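Local structure of NanU sialic acid binding protein (Bacteroides fragilis, 4L7T) at residues 48-53 / 100-105; 211-216 / 231-236; 216-221 / 395-400; 311-316 / 360-365; 499-502 / 507-510. The protein binds sialic acid with high affinity as a SusD-family protein, and probably serves its capture at the outer membrane. All coordinates share one frame; numbering follows the deposited sequence.

Contact 1 of 5, residues 48-53 / 100-105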
# COMPACT_ATOMS: atom_id res chain seq x y z
N ARG A 48 -0.01 12.50 -1.34
CA ARG A 48 -1.12 12.11 -0.51
C ARG A 48 -2.47 12.03 -1.30
O ARG A 48 -3.35 11.19 -0.99
CB ARG A 48 -1.24 13.02 0.70
CG ARG A 48 -2.50 12.74 1.58
CD ARG A 48 -2.51 13.55 2.85
NE ARG A 48 -2.51 15.00 2.51
CZ ARG A 48 -2.21 15.97 3.39
NH1 ARG A 48 -1.98 15.66 4.66
NH2 ARG A 48 -2.24 17.26 3.01
N GLU A 49 -2.60 12.89 -2.31
CA GLU A 49 -3.86 12.86 -3.15
C GLU A 49 -3.99 11.56 -3.99
O GLU A 49 -5.07 11.26 -4.56
CB GLU A 49 -3.94 14.06 -4.09
CG GLU A 49 -4.19 15.34 -3.32
CD GLU A 49 -4.20 16.63 -4.16
OE1 GLU A 49 -3.82 16.63 -5.36
OE2 GLU A 49 -4.59 17.65 -3.56
N CYS A 50 -2.90 10.83 -4.11
CA CYS A 50 -2.89 9.60 -4.89
C CYS A 50 -3.02 8.39 -3.98
O CYS A 50 -2.98 7.24 -4.45
CB CYS A 50 -1.61 9.48 -5.71
SG CYS A 50 -1.28 10.68 -7.03
N SER A 51 -3.20 8.62 -2.69
CA SER A 51 -3.15 7.51 -1.71
C SER A 51 -4.29 6.47 -1.82
O SER A 51 -4.04 5.29 -1.68
CB SER A 51 -2.95 7.99 -0.29
OG SER A 51 -4.05 8.76 0.18
N PHE A 52 -5.50 6.91 -2.11
CA PHE A 52 -6.60 5.92 -2.33
C PHE A 52 -6.21 5.07 -3.52
O PHE A 52 -6.43 3.86 -3.48
CB PHE A 52 -7.86 6.70 -2.70
CG PHE A 52 -9.09 5.82 -2.92
CD1 PHE A 52 -9.42 4.78 -2.05
CD2 PHE A 52 -9.90 6.09 -4.04
CE1 PHE A 52 -10.52 3.94 -2.31
CE2 PHE A 52 -10.99 5.27 -4.30
CZ PHE A 52 -11.33 4.25 -3.40
N ASN A 53 -5.67 5.68 -4.58
CA ASN A 53 -5.23 4.96 -5.81
C ASN A 53 -4.09 3.97 -5.55
O ASN A 53 -4.11 2.85 -6.07
CB ASN A 53 -4.90 5.88 -6.95
CG ASN A 53 -6.18 6.46 -7.59
OD1 ASN A 53 -7.22 5.82 -7.57
ND2 ASN A 53 -6.07 7.64 -8.15
N TYR A 100 0.62 11.80 -12.88
CA TYR A 100 1.45 12.70 -13.71
C TYR A 100 1.45 14.13 -13.20
O TYR A 100 2.44 14.83 -13.42
CB TYR A 100 1.07 12.59 -15.21
CG TYR A 100 1.67 11.39 -15.88
CD1 TYR A 100 3.03 11.28 -16.14
CD2 TYR A 100 0.85 10.27 -16.21
CE1 TYR A 100 3.55 10.17 -16.74
CE2 TYR A 100 1.37 9.15 -16.78
CZ TYR A 100 2.70 9.07 -17.07
OH TYR A 100 3.30 8.00 -17.70
N LYS A 101 0.38 14.52 -12.54
CA LYS A 101 0.29 15.84 -11.95
C LYS A 101 1.38 15.96 -10.86
O LYS A 101 2.01 17.04 -10.72
CB LYS A 101 -1.08 16.05 -11.33
CG LYS A 101 -1.22 17.33 -10.48
CD LYS A 101 -2.67 17.62 -10.16
CE LYS A 101 -2.91 18.10 -8.72
NZ LYS A 101 -3.17 19.60 -8.60
N VAL A 102 1.57 14.85 -10.10
CA VAL A 102 2.58 14.84 -9.00
C VAL A 102 3.94 14.84 -9.56
O VAL A 102 4.80 15.65 -9.10
CB VAL A 102 2.39 13.62 -8.06
CG1 VAL A 102 3.33 13.77 -6.85
CG2 VAL A 102 0.92 13.59 -7.60
N ILE A 103 4.20 13.99 -10.57
CA ILE A 103 5.46 13.87 -11.26
C ILE A 103 5.85 15.25 -11.85
O ILE A 103 6.99 15.67 -11.72
CB ILE A 103 5.41 12.79 -12.35
CG1 ILE A 103 5.45 11.35 -11.73
CG2 ILE A 103 6.55 12.89 -13.40
CD1 ILE A 103 4.89 10.30 -12.74
N ASN A 104 4.91 15.93 -12.50
CA ASN A 104 5.28 17.26 -13.07
C ASN A 104 5.87 18.22 -12.04
O ASN A 104 6.87 18.88 -12.34
CB ASN A 104 4.04 17.90 -13.73
CG ASN A 104 4.39 19.12 -14.61
OD1 ASN A 104 5.32 19.09 -15.39
ND2 ASN A 104 3.59 20.11 -14.50
N GLN A 105 5.27 18.26 -10.88
CA GLN A 105 5.73 19.15 -9.80
C GLN A 105 7.04 18.70 -9.17
O GLN A 105 7.89 19.53 -8.77
CB GLN A 105 4.72 19.25 -8.71
CG GLN A 105 3.33 19.73 -9.22
CD GLN A 105 3.30 21.18 -9.50
OE1 GLN A 105 3.68 21.98 -8.63
NE2 GLN A 105 2.78 21.55 -10.71

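Contact 2 of 5, residues 211-216 / 231-236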
# COMPACT_ATOMS: atom_id res chain seq x y z
N MET A 211 13.78 0.74 0.60
CA MET A 211 12.66 -0.20 0.50
C MET A 211 12.21 -0.28 -0.99
O MET A 211 11.99 -1.40 -1.52
CB MET A 211 11.45 0.33 1.30
CG MET A 211 11.53 0.14 2.80
SD MET A 211 11.46 -1.59 3.28
CE MET A 211 9.75 -2.01 2.84
N LEU A 212 12.07 0.88 -1.67
CA LEU A 212 11.63 0.89 -3.03
C LEU A 212 12.69 0.15 -3.87
O LEU A 212 12.34 -0.63 -4.78
CB LEU A 212 11.53 2.37 -3.47
CG LEU A 212 11.27 2.54 -4.95
CD1 LEU A 212 9.91 1.90 -5.39
CD2 LEU A 212 11.25 4.02 -5.38
N LYS A 213 14.00 0.38 -3.58
CA LYS A 213 15.06 -0.32 -4.26
C LYS A 213 14.88 -1.84 -4.11
O LYS A 213 15.04 -2.60 -5.10
CB LYS A 213 16.45 0.06 -3.72
CG LYS A 213 17.64 -0.56 -4.51
CD LYS A 213 18.87 0.21 -4.01
CE LYS A 213 20.05 -0.13 -5.01
NZ LYS A 213 21.42 0.24 -4.37
N GLY A 214 14.57 -2.32 -2.89
CA GLY A 214 14.33 -3.78 -2.68
C GLY A 214 13.16 -4.21 -3.60
O GLY A 214 13.31 -5.17 -4.36
N GLU A 215 12.03 -3.51 -3.57
CA GLU A 215 10.88 -3.95 -4.40
C GLU A 215 11.24 -3.94 -5.91
O GLU A 215 10.81 -4.84 -6.65
CB GLU A 215 9.66 -3.06 -4.14
CG GLU A 215 9.09 -3.04 -2.75
CD GLU A 215 7.77 -2.27 -2.80
OE1 GLU A 215 7.75 -1.06 -3.25
OE2 GLU A 215 6.78 -2.90 -2.40
N VAL A 216 11.97 -2.89 -6.36
CA VAL A 216 12.21 -2.64 -7.76
C VAL A 216 13.17 -3.71 -8.28
O VAL A 216 12.94 -4.28 -9.39
CB VAL A 216 12.76 -1.21 -7.90
CG1 VAL A 216 13.50 -1.04 -9.22
CG2 VAL A 216 11.59 -0.20 -7.84
N TYR A 231 18.28 -9.96 -7.44
CA TYR A 231 17.88 -10.41 -6.09
C TYR A 231 18.96 -10.06 -5.04
O TYR A 231 18.63 -9.70 -3.93
CB TYR A 231 17.66 -11.94 -6.07
CG TYR A 231 16.56 -12.41 -7.00
CD1 TYR A 231 15.45 -11.61 -7.28
CD2 TYR A 231 16.63 -13.70 -7.56
CE1 TYR A 231 14.41 -12.09 -8.14
CE2 TYR A 231 15.62 -14.17 -8.45
CZ TYR A 231 14.55 -13.35 -8.73
OH TYR A 231 13.56 -13.85 -9.55
N THR A 232 20.24 -10.18 -5.41
CA THR A 232 21.35 -9.76 -4.53
C THR A 232 21.30 -8.24 -4.27
O THR A 232 21.41 -7.81 -3.08
CB THR A 232 22.72 -10.20 -5.13
OG1 THR A 232 22.70 -11.64 -5.18
CG2 THR A 232 23.90 -9.78 -4.22
N THR A 233 21.11 -7.44 -5.32
CA THR A 233 20.96 -5.98 -5.13
C THR A 233 19.82 -5.69 -4.12
O THR A 233 19.89 -4.79 -3.24
CB THR A 233 20.76 -5.27 -6.48
OG1 THR A 233 21.92 -5.53 -7.33
CG2 THR A 233 20.57 -3.79 -6.29
N ALA A 234 18.71 -6.39 -4.31
CA ALA A 234 17.55 -6.12 -3.44
C ALA A 234 17.87 -6.52 -1.98
O ALA A 234 17.55 -5.79 -0.98
CB ALA A 234 16.30 -6.91 -3.96
N LYS A 235 18.54 -7.68 -1.82
CA LYS A 235 18.90 -8.15 -0.48
C LYS A 235 19.81 -7.14 0.21
O LYS A 235 19.59 -6.79 1.41
CB LYS A 235 19.62 -9.53 -0.63
CG LYS A 235 20.06 -10.05 0.73
CD LYS A 235 20.64 -11.52 0.64
CE LYS A 235 21.84 -11.42 -0.14
NZ LYS A 235 22.67 -12.66 0.27
N THR A 236 20.82 -6.63 -0.52
CA THR A 236 21.80 -5.68 0.05
C THR A 236 21.10 -4.36 0.47
O THR A 236 21.36 -3.79 1.54
CB THR A 236 22.85 -5.37 -1.00
OG1 THR A 236 23.55 -6.60 -1.23
CG2 THR A 236 23.85 -4.26 -0.58
O HOH W 1 21.77 -2.75 -3.17

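Contact 3 of 5, residues 216-221 / 395-400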
# COMPACT_ATOMS: atom_id res chain seq x y z
N VAL A 216 11.97 -2.89 -6.36
CA VAL A 216 12.21 -2.64 -7.76
C VAL A 216 13.17 -3.71 -8.28
O VAL A 216 12.94 -4.28 -9.39
CB VAL A 216 12.76 -1.21 -7.90
CG1 VAL A 216 13.50 -1.04 -9.22
CG2 VAL A 216 11.59 -0.20 -7.84
N TYR A 217 14.21 -4.04 -7.49
CA TYR A 217 15.10 -5.08 -7.97
C TYR A 217 14.56 -6.51 -7.83
O TYR A 217 14.90 -7.36 -8.66
CB TYR A 217 16.50 -4.92 -7.33
CG TYR A 217 17.27 -3.83 -8.02
CD1 TYR A 217 18.24 -4.16 -8.97
CD2 TYR A 217 17.08 -2.47 -7.71
CE1 TYR A 217 18.99 -3.15 -9.59
CE2 TYR A 217 17.81 -1.44 -8.36
CZ TYR A 217 18.74 -1.79 -9.30
OH TYR A 217 19.45 -0.75 -9.94
N LEU A 218 13.68 -6.80 -6.88
CA LEU A 218 12.91 -8.04 -6.94
C LEU A 218 12.05 -8.11 -8.22
O LEU A 218 12.04 -9.18 -8.85
CB LEU A 218 12.01 -8.19 -5.72
CG LEU A 218 12.70 -8.43 -4.38
CD1 LEU A 218 11.68 -8.53 -3.19
CD2 LEU A 218 13.58 -9.73 -4.53
N TRP A 219 11.35 -7.02 -8.56
CA TRP A 219 10.50 -6.98 -9.80
C TRP A 219 11.40 -7.12 -11.03
O TRP A 219 11.09 -7.93 -11.94
CB TRP A 219 9.71 -5.67 -9.82
CG TRP A 219 8.76 -5.65 -11.00
CD1 TRP A 219 9.05 -5.36 -12.32
CD2 TRP A 219 7.40 -6.06 -10.97
NE1 TRP A 219 7.92 -5.52 -13.09
CE2 TRP A 219 6.90 -5.94 -12.29
CE3 TRP A 219 6.53 -6.47 -9.94
CZ2 TRP A 219 5.56 -6.24 -12.63
CZ3 TRP A 219 5.20 -6.77 -10.25
CH2 TRP A 219 4.73 -6.64 -11.62
N SER A 220 12.52 -6.40 -11.07
CA SER A 220 13.46 -6.50 -12.21
C SER A 220 13.90 -7.97 -12.32
O SER A 220 13.97 -8.56 -13.44
CB SER A 220 14.77 -5.67 -11.93
OG SER A 220 15.60 -5.87 -13.09
N GLY A 221 14.24 -8.58 -11.18
CA GLY A 221 14.89 -9.87 -11.18
C GLY A 221 13.93 -10.99 -11.58
O GLY A 221 14.31 -11.90 -12.35
N LEU A 395 13.00 -8.98 2.63
CA LEU A 395 14.31 -9.59 2.78
C LEU A 395 14.22 -11.13 2.78
O LEU A 395 15.00 -11.77 2.04
CB LEU A 395 14.99 -9.03 4.00
CG LEU A 395 16.37 -9.62 4.31
CD1 LEU A 395 17.34 -9.38 3.12
CD2 LEU A 395 16.85 -8.88 5.56
N ALA A 396 13.19 -11.67 3.47
CA ALA A 396 12.85 -13.11 3.42
C ALA A 396 12.64 -13.53 1.96
O ALA A 396 13.12 -14.58 1.53
CB ALA A 396 11.57 -13.38 4.25
N GLU A 397 11.88 -12.72 1.19
CA GLU A 397 11.58 -13.10 -0.18
C GLU A 397 12.83 -13.06 -1.03
O GLU A 397 13.06 -13.97 -1.86
CB GLU A 397 10.57 -12.12 -0.72
CG GLU A 397 9.98 -12.56 -2.09
CD GLU A 397 8.58 -11.96 -2.35
OE1 GLU A 397 8.20 -10.90 -1.76
OE2 GLU A 397 7.81 -12.56 -3.13
N ALA A 398 13.66 -12.01 -0.88
CA ALA A 398 14.91 -11.97 -1.67
C ALA A 398 15.77 -13.22 -1.32
O ALA A 398 16.41 -13.83 -2.24
CB ALA A 398 15.72 -10.70 -1.34
N LYS A 399 15.83 -13.55 -0.05
CA LYS A 399 16.61 -14.74 0.43
C LYS A 399 16.06 -16.02 -0.22
O LYS A 399 16.80 -16.82 -0.81
CB LYS A 399 16.62 -14.84 1.95
CG LYS A 399 17.60 -13.80 2.56
CD LYS A 399 17.66 -13.85 4.08
CE LYS A 399 18.78 -12.93 4.51
NZ LYS A 399 18.93 -13.15 6.01
N ALA A 400 14.75 -16.17 -0.19
CA ALA A 400 14.10 -17.36 -0.78
C ALA A 400 14.36 -17.45 -2.27
O ALA A 400 14.69 -18.53 -2.78
CB ALA A 400 12.64 -17.29 -0.55

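Contact 4 of 5, residues 311-316 / 360-365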
# COMPACT_ATOMS: atom_id res chain seq x y z
N LEU A 311 -22.60 0.33 21.61
CA LEU A 311 -21.14 0.05 21.59
C LEU A 311 -20.38 1.12 20.86
O LEU A 311 -21.01 1.91 20.13
CB LEU A 311 -20.87 -1.27 20.90
CG LEU A 311 -21.32 -2.52 21.68
CD1 LEU A 311 -21.33 -3.76 20.79
CD2 LEU A 311 -20.35 -2.73 22.82
N PRO A 312 -19.01 1.15 20.99
CA PRO A 312 -18.27 2.21 20.25
C PRO A 312 -18.42 2.08 18.74
O PRO A 312 -18.32 3.09 18.02
CB PRO A 312 -16.78 1.99 20.63
CG PRO A 312 -16.71 0.77 21.53
CD PRO A 312 -18.13 0.20 21.71
N GLU A 313 -18.61 0.86 18.27
CA GLU A 313 -18.95 0.68 16.83
C GLU A 313 -20.11 1.53 16.28
O GLU A 313 -20.13 1.83 15.04
CB GLU A 313 -19.21 -0.79 16.52
CG GLU A 313 -17.92 -1.59 16.48
CD GLU A 313 -17.50 -2.15 17.85
OE1 GLU A 313 -18.09 -1.70 18.89
OE2 GLU A 313 -16.57 -3.02 17.86
N GLY A 314 -21.05 1.95 17.16
CA GLY A 314 -22.25 2.74 16.82
C GLY A 314 -21.82 4.13 16.32
O GLY A 314 -22.62 4.85 15.66
N GLN A 315 -20.55 4.48 16.54
CA GLN A 315 -19.97 5.73 15.96
C GLN A 315 -19.52 5.61 14.50
O GLN A 315 -19.18 6.61 13.90
CB GLN A 315 -18.75 6.21 16.78
CG GLN A 315 -19.10 6.55 18.23
CD GLN A 315 -17.91 6.32 19.15
OE1 GLN A 315 -16.74 6.16 18.68
NE2 GLN A 315 -18.17 6.28 20.47
N LEU A 316 -19.42 4.41 13.94
CA LEU A 316 -18.92 4.28 12.53
C LEU A 316 -19.99 4.64 11.53
O LEU A 316 -21.11 4.23 11.70
CB LEU A 316 -18.57 2.83 12.31
CG LEU A 316 -17.45 2.32 13.23
CD1 LEU A 316 -17.26 0.80 13.10
CD2 LEU A 316 -16.15 3.09 12.96
N ALA A 360 -20.72 -11.43 8.84
CA ALA A 360 -19.61 -10.97 7.91
C ALA A 360 -18.63 -10.08 8.64
O ALA A 360 -18.96 -9.55 9.75
CB ALA A 360 -20.21 -10.12 6.65
N PRO A 361 -17.45 -9.81 8.02
CA PRO A 361 -16.48 -8.98 8.72
C PRO A 361 -16.35 -7.60 8.08
O PRO A 361 -16.80 -7.44 6.96
CB PRO A 361 -15.20 -9.79 8.56
CG PRO A 361 -15.25 -10.35 7.11
CD PRO A 361 -16.82 -10.61 6.94
N PHE A 362 -15.73 -6.63 8.77
CA PHE A 362 -15.39 -5.29 8.23
C PHE A 362 -13.99 -4.92 8.78
O PHE A 362 -13.52 -5.53 9.74
CB PHE A 362 -16.44 -4.19 8.49
CG PHE A 362 -16.63 -3.81 9.93
CD1 PHE A 362 -15.84 -2.78 10.50
CD2 PHE A 362 -17.64 -4.41 10.68
CE1 PHE A 362 -16.05 -2.39 11.85
CE2 PHE A 362 -17.84 -4.02 11.97
CZ PHE A 362 -17.03 -3.02 12.56
N CYS A 363 -13.35 -4.02 8.08
CA CYS A 363 -11.99 -3.62 8.39
C CYS A 363 -11.93 -2.96 9.78
O CYS A 363 -12.65 -1.98 10.05
CB CYS A 363 -11.58 -2.60 7.29
SG CYS A 363 -9.92 -1.90 7.70
N ASN A 364 -11.00 -3.47 10.62
CA ASN A 364 -10.75 -2.85 11.95
C ASN A 364 -9.33 -2.28 12.10
O ASN A 364 -8.90 -1.85 13.18
CB ASN A 364 -11.02 -3.85 13.04
CG ASN A 364 -11.20 -3.21 14.44
OD1 ASN A 364 -11.82 -2.13 14.62
ND2 ASN A 364 -10.57 -3.85 15.44
N LYS A 365 -8.61 -2.32 11.00
CA LYS A 365 -7.18 -1.88 11.07
C LYS A 365 -7.07 -0.35 11.28
O LYS A 365 -6.11 0.12 11.93
CB LYS A 365 -6.43 -2.27 9.79
CG LYS A 365 -4.92 -1.84 9.86
CD LYS A 365 -4.10 -2.56 8.78
CE LYS A 365 -3.76 -4.06 9.21
NZ LYS A 365 -2.87 -4.72 8.10

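Contact 5 of 5, residues 499-502 / 507-510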
# COMPACT_ATOMS: atom_id res chain seq x y z
N GLU A 499 -11.35 6.44 -21.67
CA GLU A 499 -11.54 7.05 -23.02
C GLU A 499 -10.91 8.45 -23.16
O GLU A 499 -10.21 8.73 -24.12
CB GLU A 499 -13.04 7.12 -23.40
CG GLU A 499 -13.70 5.76 -23.65
CD GLU A 499 -15.24 5.80 -23.68
OE1 GLU A 499 -15.88 5.03 -22.93
OE2 GLU A 499 -15.79 6.61 -24.48
N SER A 500 -11.16 9.32 -22.17
CA SER A 500 -10.71 10.73 -22.23
C SER A 500 -9.19 10.85 -22.39
O SER A 500 -8.68 11.69 -23.15
CB SER A 500 -11.30 11.54 -21.06
OG SER A 500 -10.67 11.27 -19.80
N VAL A 501 -8.43 9.94 -21.77
CA VAL A 501 -6.96 9.89 -21.98
C VAL A 501 -6.53 9.63 -23.41
O VAL A 501 -5.61 10.30 -23.95
CB VAL A 501 -6.30 8.78 -21.04
CG1 VAL A 501 -4.82 8.56 -21.36
CG2 VAL A 501 -6.58 9.11 -19.58
N LEU A 502 -7.18 8.65 -24.03
CA LEU A 502 -6.88 8.25 -25.39
C LEU A 502 -7.30 9.32 -26.45
O LEU A 502 -6.57 9.51 -27.44
CB LEU A 502 -7.52 6.90 -25.68
CG LEU A 502 -6.97 5.70 -24.87
CD1 LEU A 502 -7.71 4.40 -25.14
CD2 LEU A 502 -5.51 5.49 -25.16
N ALA A 507 -1.22 9.70 -29.66
CA ALA A 507 -0.09 8.75 -29.74
C ALA A 507 -0.18 7.55 -28.76
O ALA A 507 0.57 6.59 -28.91
CB ALA A 507 1.25 9.48 -29.57
N LEU A 508 -1.08 7.63 -27.78
CA LEU A 508 -1.25 6.50 -26.83
C LEU A 508 -2.10 5.37 -27.39
O LEU A 508 -3.13 5.66 -28.00
CB LEU A 508 -1.92 7.01 -25.54
CG LEU A 508 -1.04 7.83 -24.60
CD1 LEU A 508 -1.86 8.26 -23.40
CD2 LEU A 508 0.12 6.99 -24.19
N LYS A 509 -1.70 4.11 -27.16
CA LYS A 509 -2.52 2.93 -27.47
C LYS A 509 -3.22 2.41 -26.20
O LYS A 509 -2.70 2.60 -25.08
CB LYS A 509 -1.66 1.81 -28.06
CG LYS A 509 -0.79 2.25 -29.26
CD LYS A 509 -0.75 1.23 -30.41
CE LYS A 509 0.31 0.15 -30.19
NZ LYS A 509 1.31 0.06 -31.32
N GLN A 510 -4.37 1.75 -26.37
CA GLN A 510 -5.06 1.05 -25.27
C GLN A 510 -4.11 -0.04 -24.78
O GLN A 510 -3.34 -0.62 -25.52
CB GLN A 510 -6.34 0.35 -25.79
CG GLN A 510 -7.11 -0.44 -24.73
CD GLN A 510 -7.50 0.43 -23.58
OE1 GLN A 510 -8.48 1.18 -23.65
NE2 GLN A 510 -6.71 0.37 -22.52
O HOH W 2 -5.11 7.31 -28.47

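Contact 1 of 5, residues 48-53 / 100-105
C50 with V102, and E49 with K101, form a small side-chain contact between a turn and a helix in the N-terminal part of the chain. Residues 48-53 join helix 33-48 to helix 51-58 through a type I beta turn from R48 to S51. Residues 100-105 belong to helix 99-115. The backbones stay apart: C50 CA and V102 CA, the nearest such pair, are 8.6 Å from each other. The inner pair is apolar and buried. C50 SG meets the V102 methyl CG2 at 3.7 Å. The sulfur sits beside the backbone N of C50 (chi1 -64°), on a CB that already faces the helix. V102 also touches L138 of helix 121-146. The outer pair is charged and exposed. E49 reaches out with its chain extended beyond CG, while K101 is bent near its end, and the two cross obliquely. E49 OE1 lies 3.8 Å from K101 CE and 4.4 Å from K101 NZ, too far for a salt bridge. The turn is braced from within. R48 O accepts from S51 N at 3.1 Å and from S51 OG at 2.8 Å, the hydroxyl lying in the carbonyl plane. R48 NH1 is bonded to R272 O. No hydrogen bond crosses the contact. Packing of sulfur on methyl therefore carries its buried part, and the opposite charges probably add only a weak attraction, screened by solvent.

Contact 2 of 5, residues 211-216 / 231-236
G214 and A234 are the point where helix 206-223 and helix 227-244 come close. Their CA atoms are only 4.1 Å apart. G214 has no side chain, and the methyl of A234 is the small group between the backbones. A234 CB rests on the other helix's backbone, 3.5 Å from G214 O and 3.9 Å from G214 CA. Both residues are buried. The two helices follow each other in the chain and run roughly antiparallel. They form a helical hairpin, consistent with the TPR-like helices of the SusD family. Y217, one turn further along helix 206-223, also touches A234 and T233. The other side of the contact is looser and partly open to solvent. Here K213 and T233 cross at about a right angle. K213 CE passes T233 CG2 at 3.9 Å. The lysine chain is extended, with CG anti to the backbone N (chi1 -174°), and this carries its amino group past the methyl. A water lies beyond: it accepts from K213 NZ at 3.2 Å and donates to T233 O at 2.8 Å. The stronger partner of K213 NZ is E188 of helix 173-191, in a salt bridge. T233 OG1 bonds A229 O of its own helix. No direct hydrogen bond joins the two segments. Small residues meet at the centre; at the margin the lysine methylene packs on the threonine methyl, and a water links the amino group to T233 O.

Contact 3 of 5, residues 216-221 / 395-400
L218 of helix 206-223 meets E397 and A398 of helix 388-401, and all three are buried. The second segment begins with L395, whose CB is turned away from L218; its side chain packs on K235 of helix 227-244 instead. A396 touches E409 and I410 of helix 407-418. E397 is the first to approach L218. Its OE1 is 4.4 Å from L218 CD1, a loose contact of oxygen with methyl. The same side chain also lies on L476 and L477 of helix 470-477. The surroundings are those of a helical bundle, consistent with the TPR-like fold of the SusD family. A398 gives the closer contact. L218 CD2 sits 3.9 Å from A398 CA and 4.0 Å from A398 CB, touching backbone and methyl together. The leucine CG is anti to its own carbonyl carbon (chi1 -68°), and the chain then runs straight on to one methyl, CD1, near E397, while CD2 branches to A398. The CA atoms of L218 and A398 are 6.9 Å apart. L218 also touches Y231 of helix 227-244. K399 then turns to helix 407-418, with NZ in a salt bridge to E409 OE2.

Contact 4 of 5, residues 311-316 / 360-365
F362 packs against L316 and E313, joining a beta hairpin to a 3-10 turn. The hairpin pairs strands 344-350 and 356-363 in antiparallel fashion, and F362 sits on the second of them. Residues 312-315 form the 3-10 segment, in the loop between helix 293-299 and strand 323-324. F362 buries the most surface here. Its CG stands between the backbone N and the carbonyl carbon (chi1 66°), and this directs the ring out toward the loop. T345 and V347 of the partner strand also touch the F362 side chain, and F362 and T345 are hydrogen-bonded backbone to backbone. L316 is next. It follows directly after the 3-10 segment and comes at the ring from the opposite direction. Only one of its methyls does the touching: L316 CD1 is 3.6 Å from F362 CE1 and 3.9 Å from F362 CZ. E313 has a smaller share and uses its aliphatic part. With chi1 -75°, CG is anti to the carbonyl carbon and comes to the edge of the ring; the chain then bends at chi2. E313 also touches T345. The 3-10 turn ties these two residues together, because L316 N donates to E313 O at 2.9 Å. Beside them, Q315 is bonded to R377 through both backbone and side chain. No hydrogen bond links the two segments. E313 CG lies 4.3 Å from F362 CZ, at the ring edge and near its plane.

Contact 5 of 5, residues 499-502 / 507-510
After helix 499-504 the chain turns back, and L508 CA comes within 6.1 Å of L502 CA. Residues 507-510 have no regular structure. L502 buries the most surface in this contact, and its two methyls have different partners. L502 CD2 lies over the returning backbone, 3.7 Å from L508 O, 3.9 Å from L508 CB and 4.0 Å from K509 C. L502 CD1 faces the end of the Q510 side chain, which crosses the leucine at about a right angle. The leucine CG is anti to its carbonyl carbon (chi1 -66°), and the extended chain beyond it carries both methyls to the loop. L508 supplies the second apolar pair. Its CB points to the helix, and L508 CD1 meets V501 CG1 at 3.6 Å. V501 is also in contact with N95 and F96, so the helix is packed on another loop as well. A water lies between the two backbones, 2.8 Å from L502 O and 2.6 Å from L508 O. Inside the link, A507 N is bonded to N505 OD1. A bound ethanediol, probably from the crystallisation liquor, lies about 3 Å from the Q510 side chain. No direct hydrogen bond crosses this surface contact. Apolar contacts of leucine and valine methyls pack the returning chain on the helix, and the water within reach of both carbonyls may link the two backbones.

In the fold
Contact 1 comes first along the chain, then contacts 2 and 3, whose segments alternate, and contact 5 last. Contact 4 is nested inside the long loop closed by contact 3. Contacts 2 and 3 share helix 206-223 and V216, and their centres are only 6 Å apart. Together they bind helices 206-223, 227-244 and 388-401 into one packed unit. Contact 1 lies about 24 Å from contact 2, centre to centre, in another part of the helical region. Contact 4 is on the opposite side of the chain's centre from contacts 2 and 3, at a hairpin. Contact 5, about 20 Å from contact 1 between centres, lies at the surface near the C-terminal end.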